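Local atomic coordinates of tyrocidine synthase 2 (Brevibacillus parabrevis, PDB entry 6TA8), a protein that belongs to the nonribosomal peptide synthetases, large modular enzymes, and is represented in this model by a condensation domain. Residues A[239-253]-A[435-449]. Sequence-based numbering, arbitrary orientation.
Sequences DFVTADRKQKHTRTL and SVGYSRLQYEEKTIA
D239 OD2 is gripped by two donors at the start of helix 445-466. T447 OG1 donates to the syn lone pair of D239 OD2 at 2.6 Å. E444 N, at the N-cap position, donates to the anti lone pair of D239 OD2 at 3.0 Å. The helix start would probably favour the charged carboxylate. Further along, residues 250-253 pair antiparallel with 435-439: strand 250-256 is, within this chain, outermost in a six-stranded mixed sheet of the condensation domain. R251 and Y438 form a hydrogen-bonded pair; R251 CB lies off-centre over one face of the Y438 ring, 4.2 Å from its centroid. With CG between its backbone N and carbonyl carbon (chi1 67°), the Y438 ring reaches across strand 250-253. I448 CG1 lies over the centre of the opposite face. L253 CD1 reaches the helix at A449 CB, 3.8 Å away. Beyond the strands, R440 N donates to H249 O at 2.8 Å, nearly straight (167°). The turn after S439 brings L441 against H249. Water 1 links S439 OG to the carbonyls of D244 and K246. L441 CD1 makes a CH-pi contact 3.4 Å from the H249 ring centroid, while K248 CG lies on the opposite face.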
loop_
_atom_site.group_PDB
_atom_site.type_symbol
_atom_site.label_atom_id
_atom_site.label_comp_id
_atom_site.label_asym_id
_atom_site.label_seq_id
_atom_site.Cartn_x
_atom_site.Cartn_y
_atom_site.Cartn_z
ATOM N N ASP A 239 -19.295 -15.926 8.574
ATOM C CA ASP A 239 -20.666 -16.372 8.345
ATOM C C ASP A 239 -20.689 -17.732 7.659
ATOM O O ASP A 239 -21.538 -18.576 7.972
ATOM C CB ASP A 239 -21.433 -15.341 7.518
ATOM C CG ASP A 239 -21.717 -14.067 8.289
ATOM O OD1 ASP A 239 -21.937 -14.148 9.516
ATOM O OD2 ASP A 239 -21.724 -12.984 7.667
ATOM N N PHE A 240 -19.763 -17.966 6.732
ATOM C CA PHE A 240 -19.683 -19.227 6.013
ATOM C C PHE A 240 -18.231 -19.676 5.931
ATOM O O PHE A 240 -17.302 -18.896 6.152
ATOM C CB PHE A 240 -20.269 -19.118 4.599
ATOM C CG PHE A 240 -21.393 -18.132 4.482
ATOM C CD1 PHE A 240 -22.637 -18.414 5.021
ATOM C CD2 PHE A 240 -21.210 -16.926 3.829
ATOM C CE1 PHE A 240 -23.674 -17.510 4.918
ATOM C CE2 PHE A 240 -22.245 -16.016 3.718
ATOM C CZ PHE A 240 -23.479 -16.310 4.265
ATOM N N VAL A 241 -18.053 -20.952 5.604
ATOM C CA VAL A 241 -16.744 -21.545 5.359
ATOM C C VAL A 241 -16.640 -21.853 3.871
ATOM O O VAL A 241 -17.581 -22.387 3.273
ATOM C CB VAL A 241 -16.532 -22.815 6.207
ATOM C CG1 VAL A 241 -15.476 -23.717 5.581
ATOM C CG2 VAL A 241 -16.145 -22.445 7.630
ATOM N N THR A 242 -15.504 -21.505 3.273
ATOM C CA THR A 242 -15.305 -21.743 1.852
ATOM C C THR A 242 -13.830 -21.990 1.578
ATOM O O THR A 242 -12.954 -21.572 2.340
ATOM C CB THR A 242 -15.811 -20.570 1.003
ATOM O OG1 THR A 242 -15.729 -20.910 -0.386
ATOM C CG2 THR A 242 -14.976 -19.326 1.262
ATOM N N ALA A 243 -13.569 -22.689 0.474
ATOM C CA ALA A 243 -12.220 -22.884 -0.037
ATOM C C ALA A 243 -11.961 -22.059 -1.289
ATOM O O ALA A 243 -10.945 -22.264 -1.961
ATOM C CB ALA A 243 -11.966 -24.366 -0.319
ATOM N N ASP A 244 -12.857 -21.131 -1.617
ATOM C CA ASP A 244 -12.754 -20.293 -2.808
ATOM C C ASP A 244 -12.351 -18.891 -2.362
ATOM O O ASP A 244 -13.200 -18.085 -1.973
ATOM C CB ASP A 244 -14.072 -20.281 -3.577
ATOM C CG ASP A 244 -13.962 -19.575 -4.915
ATOM O OD1 ASP A 244 -12.830 -19.247 -5.326
ATOM O OD2 ASP A 244 -15.010 -19.351 -5.558
ATOM N N ARG A 245 -11.051 -18.604 -2.421
ATOM C CA ARG A 245 -10.518 -17.302 -2.049
ATOM C C ARG A 245 -10.248 -16.418 -3.261
ATOM O O ARG A 245 -9.414 -15.509 -3.184
ATOM C CB ARG A 245 -9.243 -17.471 -1.220
ATOM C CG ARG A 245 -9.068 -18.861 -0.629
ATOM C CD ARG A 245 -8.192 -18.834 0.615
ATOM N NE ARG A 245 -8.933 -18.418 1.802
ATOM C CZ ARG A 245 -9.697 -19.227 2.528
ATOM N NH1 ARG A 245 -9.828 -20.502 2.188
ATOM N NH2 ARG A 245 -10.333 -18.761 3.595
ATOM N N LYS A 246 -10.938 -16.663 -4.373
ATOM C CA LYS A 246 -10.714 -15.887 -5.584
ATOM C C LYS A 246 -11.160 -14.441 -5.390
ATOM O O LYS A 246 -12.061 -14.142 -4.604
ATOM C CB LYS A 246 -11.453 -16.514 -6.766
ATOM C CG LYS A 246 -10.788 -17.769 -7.310
ATOM C CD LYS A 246 -11.377 -18.176 -8.652
ATOM C CE LYS A 246 -12.843 -18.552 -8.525
ATOM N NZ LYS A 246 -13.423 -18.976 -9.830
ATOM N N GLN A 247 -10.508 -13.537 -6.125
ATOM C CA GLN A 247 -10.763 -12.110 -5.960
ATOM C C GLN A 247 -12.092 -11.675 -6.563
ATOM O O GLN A 247 -12.576 -10.585 -6.239
ATOM C CB GLN A 247 -9.623 -11.302 -6.580
ATOM C CG GLN A 247 -9.467 -9.902 -6.012
ATOM C CD GLN A 247 -8.821 -9.897 -4.642
ATOM O OE1 GLN A 247 -9.412 -9.435 -3.665
ATOM N NE2 GLN A 247 -7.600 -10.411 -4.562
ATOM N N LYS A 248 -12.694 -12.492 -7.432
ATOM C CA LYS A 248 -13.952 -12.105 -8.061
ATOM C C LYS A 248 -15.083 -11.959 -7.053
ATOM O O LYS A 248 -16.044 -11.228 -7.318
ATOM C CB LYS A 248 -14.337 -13.120 -9.138
ATOM C CG LYS A 248 -14.516 -14.539 -8.623
ATOM C CD LYS A 248 -15.000 -15.467 -9.724
ATOM C CE LYS A 248 -14.030 -15.486 -10.894
ATOM N NZ LYS A 248 -14.580 -16.235 -12.059
ATOM N N HIS A 249 -14.990 -12.624 -5.904
ATOM C CA HIS A 249 -16.009 -12.547 -4.867
ATOM C C HIS A 249 -15.727 -11.458 -3.840
ATOM O O HIS A 249 -16.377 -11.431 -2.790
ATOM C CB HIS A 249 -16.144 -13.899 -4.162
ATOM C CG HIS A 249 -16.301 -15.055 -5.100
ATOM N ND1 HIS A 249 -17.504 -15.375 -5.691
ATOM C CD2 HIS A 249 -15.408 -15.968 -5.548
ATOM C CE1 HIS A 249 -17.345 -16.435 -6.463
ATOM N NE2 HIS A 249 -16.081 -16.814 -6.395
ATOM N N THR A 250 -14.782 -10.564 -4.117
ATOM C CA THR A 250 -14.403 -9.536 -3.158
ATOM C C THR A 250 -15.339 -8.338 -3.260
ATOM O O THR A 250 -15.554 -7.796 -4.349
ATOM C CB THR A 250 -12.958 -9.095 -3.389
ATOM O OG1 THR A 250 -12.066 -10.138 -2.975
ATOM C CG2 THR A 250 -12.650 -7.832 -2.600
ATOM N N ARG A 251 -15.894 -7.928 -2.123
ATOM C CA ARG A 251 -16.721 -6.737 -2.030
ATOM C C ARG A 251 -16.141 -5.800 -0.978
ATOM O O ARG A 251 -15.406 -6.219 -0.081
ATOM C CB ARG A 251 -18.173 -7.089 -1.684
ATOM C CG ARG A 251 -18.850 -7.998 -2.695
ATOM C CD ARG A 251 -18.929 -7.343 -4.064
ATOM N NE ARG A 251 -19.733 -8.126 -4.997
ATOM C CZ ARG A 251 -19.234 -9.008 -5.857
ATOM N NH1 ARG A 251 -17.925 -9.223 -5.905
ATOM N NH2 ARG A 251 -20.040 -9.675 -6.670
ATOM N N THR A 252 -16.480 -4.518 -1.099
ATOM C CA THR A 252 -15.959 -3.488 -0.210
ATOM C C THR A 252 -17.111 -2.706 0.401
ATOM O O THR A 252 -18.041 -2.306 -0.307
ATOM C CB THR A 252 -15.017 -2.529 -0.949
ATOM O OG1 THR A 252 -15.753 -1.814 -1.952
ATOM C CG2 THR A 252 -13.877 -3.294 -1.607
ATOM N N LEU A 253 -17.042 -2.490 1.712
ATOM C CA LEU A 253 -17.990 -1.658 2.440
ATOM C C LEU A 253 -17.218 -0.502 3.060
ATOM O O LEU A 253 -16.289 -0.723 3.844
ATOM C CB LEU A 253 -18.722 -2.464 3.515
ATOM C CG LEU A 253 -19.828 -1.741 4.290
ATOM C CD1 LEU A 253 -21.001 -2.671 4.545
ATOM C CD2 LEU A 253 -19.302 -1.182 5.598
ATOM N N SER A 435 -12.299 1.722 4.579
ATOM C CA SER A 435 -12.836 0.724 3.663
ATOM C C SER A 435 -12.429 -0.660 4.141
ATOM O O SER A 435 -11.264 -0.884 4.481
ATOM C CB SER A 435 -12.340 0.962 2.233
ATOM O OG SER A 435 -12.657 2.273 1.798
ATOM N N VAL A 436 -13.388 -1.582 4.167
ATOM C CA VAL A 436 -13.163 -2.952 4.615
ATOM C C VAL A 436 -13.429 -3.883 3.441
ATOM O O VAL A 436 -14.544 -3.912 2.905
ATOM C CB VAL A 436 -14.053 -3.317 5.813
ATOM C CG1 VAL A 436 -13.711 -4.709 6.323
ATOM C CG2 VAL A 436 -13.903 -2.283 6.921
ATOM N N GLY A 437 -12.410 -4.642 3.045
ATOM C CA GLY A 437 -12.532 -5.594 1.956
ATOM C C GLY A 437 -12.775 -6.995 2.490
ATOM O O GLY A 437 -12.072 -7.459 3.391
ATOM N N TYR A 438 -13.776 -7.660 1.920
ATOM C CA TYR A 438 -14.163 -8.997 2.344
ATOM C C TYR A 438 -14.612 -9.799 1.130
ATOM O O TYR A 438 -14.801 -9.261 0.037
ATOM C CB TYR A 438 -15.279 -8.950 3.397
ATOM C CG TYR A 438 -16.598 -8.434 2.863
ATOM C CD1 TYR A 438 -16.839 -7.071 2.752
ATOM C CD2 TYR A 438 -17.601 -9.311 2.467
ATOM C CE1 TYR A 438 -18.040 -6.596 2.263
ATOM C CE2 TYR A 438 -18.806 -8.845 1.974
ATOM C CZ TYR A 438 -19.020 -7.487 1.876
ATOM O OH TYR A 438 -20.218 -7.018 1.387
ATOM N N SER A 439 -14.783 -11.101 1.335
ATOM C CA SER A 439 -15.314 -11.995 0.314
ATOM C C SER A 439 -16.766 -12.315 0.638
ATOM O O SER A 439 -17.097 -12.629 1.787
ATOM C CB SER A 439 -14.495 -13.285 0.229
ATOM O OG SER A 439 -15.073 -14.192 -0.695
ATOM N N ARG A 440 -17.631 -12.236 -0.376
ATOM C CA ARG A 440 -19.054 -12.459 -0.150
ATOM C C ARG A 440 -19.372 -13.919 0.142
ATOM O O ARG A 440 -20.465 -14.214 0.639
ATOM C CB ARG A 440 -19.865 -11.974 -1.354
ATOM C CG ARG A 440 -19.535 -12.678 -2.658
ATOM C CD ARG A 440 -20.400 -12.151 -3.791
ATOM N NE ARG A 440 -21.818 -12.177 -3.443
ATOM C CZ ARG A 440 -22.629 -13.202 -3.687
ATOM N NH1 ARG A 440 -22.165 -14.289 -4.288
ATOM N NH2 ARG A 440 -23.905 -13.140 -3.332
ATOM N N LEU A 441 -18.451 -14.835 -0.151
ATOM C CA LEU A 441 -18.648 -16.242 0.172
ATOM C C LEU A 441 -18.321 -16.563 1.624
ATOM O O LEU A 441 -18.518 -17.707 2.049
ATOM C CB LEU A 441 -17.805 -17.123 -0.754
ATOM C CG LEU A 441 -17.704 -16.722 -2.228
ATOM C CD1 LEU A 441 -16.944 -17.787 -3.000
ATOM C CD2 LEU A 441 -19.077 -16.491 -2.843
ATOM N N GLN A 442 -17.833 -15.590 2.388
ATOM C CA GLN A 442 -17.548 -15.770 3.804
ATOM C C GLN A 442 -18.376 -14.876 4.710
ATOM O O GLN A 442 -18.650 -15.263 5.849
ATOM C CB GLN A 442 -16.061 -15.513 4.089
ATOM C CG GLN A 442 -15.140 -16.624 3.627
ATOM C CD GLN A 442 -13.678 -16.245 3.723
ATOM O OE1 GLN A 442 -13.303 -15.101 3.462
ATOM N NE2 GLN A 442 -12.842 -17.204 4.098
ATOM N N TYR A 443 -18.783 -13.700 4.239
ATOM C CA TYR A 443 -19.549 -12.758 5.040
ATOM C C TYR A 443 -20.692 -12.188 4.224
ATOM O O TYR A 443 -20.546 -11.935 3.026
ATOM C CB TYR A 443 -18.688 -11.597 5.532
ATOM C CG TYR A 443 -17.723 -11.990 6.600
ATOM C CD1 TYR A 443 -18.151 -12.200 7.903
ATOM C CD2 TYR A 443 -16.381 -12.157 6.309
ATOM C CE1 TYR A 443 -17.262 -12.563 8.884
ATOM C CE2 TYR A 443 -15.490 -12.518 7.279
ATOM C CZ TYR A 443 -15.933 -12.720 8.562
ATOM O OH TYR A 443 -15.031 -13.086 9.518
ATOM N N GLU A 444 -21.821 -11.977 4.886
ATOM C CA GLU A 444 -22.889 -11.171 4.327
ATOM C C GLU A 444 -22.633 -9.709 4.668
ATOM O O GLU A 444 -22.049 -9.391 5.707
ATOM C CB GLU A 444 -24.249 -11.621 4.863
ATOM C CG GLU A 444 -24.640 -13.023 4.421
ATOM C CD GLU A 444 -25.914 -13.517 5.077
ATOM O OE1 GLU A 444 -26.092 -13.276 6.289
ATOM O OE2 GLU A 444 -26.736 -14.150 4.381
ATOM N N GLU A 445 -23.066 -8.819 3.771
ATOM C CA GLU A 445 -22.797 -7.394 3.940
ATOM C C GLU A 445 -23.326 -6.852 5.261
ATOM O O GLU A 445 -22.845 -5.817 5.733
ATOM C CB GLU A 445 -23.399 -6.602 2.778
ATOM C CG GLU A 445 -22.742 -5.251 2.551
ATOM C CD GLU A 445 -23.590 -4.323 1.705
ATOM O OE1 GLU A 445 -24.593 -3.792 2.226
ATOM O OE2 GLU A 445 -23.250 -4.122 0.519
ATOM N N LYS A 446 -24.299 -7.533 5.868
ATOM C CA LYS A 446 -24.843 -7.093 7.147
ATOM C C LYS A 446 -23.877 -7.384 8.290
ATOM O O LYS A 446 -23.767 -6.590 9.230
ATOM C CB LYS A 446 -26.194 -7.766 7.403
ATOM C CG LYS A 446 -27.393 -7.095 6.725
ATOM C CD LYS A 446 -27.307 -7.143 5.203
ATOM C CE LYS A 446 -27.160 -8.569 4.692
ATOM N NZ LYS A 446 -26.502 -8.614 3.355
ATOM N N THR A 447 -23.174 -8.517 8.224
ATOM C CA THR A 447 -22.170 -8.828 9.237
ATOM C C THR A 447 -20.990 -7.867 9.154
ATOM O O THR A 447 -20.427 -7.471 10.181
ATOM C CB THR A 447 -21.695 -10.272 9.080
ATOM O OG1 THR A 447 -22.825 -11.152 9.091
ATOM C CG2 THR A 447 -20.748 -10.656 10.209
ATOM N N ILE A 448 -20.604 -7.478 7.937
ATOM C CA ILE A 448 -19.511 -6.526 7.778
ATOM C C ILE A 448 -19.956 -5.129 8.192
ATOM O O ILE A 448 -19.185 -4.369 8.791
ATOM C CB ILE A 448 -18.990 -6.554 6.330
ATOM C CG1 ILE A 448 -18.484 -7.953 5.978
ATOM C CG2 ILE A 448 -17.886 -5.525 6.136
ATOM C CD1 ILE A 448 -17.394 -8.455 6.902
ATOM N N ALA A 449 -21.206 -4.770 7.887
ATOM C CA ALA A 449 -21.710 -3.453 8.266
ATOM C C ALA A 449 -21.764 -3.286 9.778
ATOM O O ALA A 449 -21.642 -2.165 10.283
ATOM C CB ALA A 449 -23.094 -3.223 7.658
HETATM O O HOH W 1 -13.439 -15.037 -2.511
HETATM O O HOH W 2 -20.461 -14.095 -6.449
#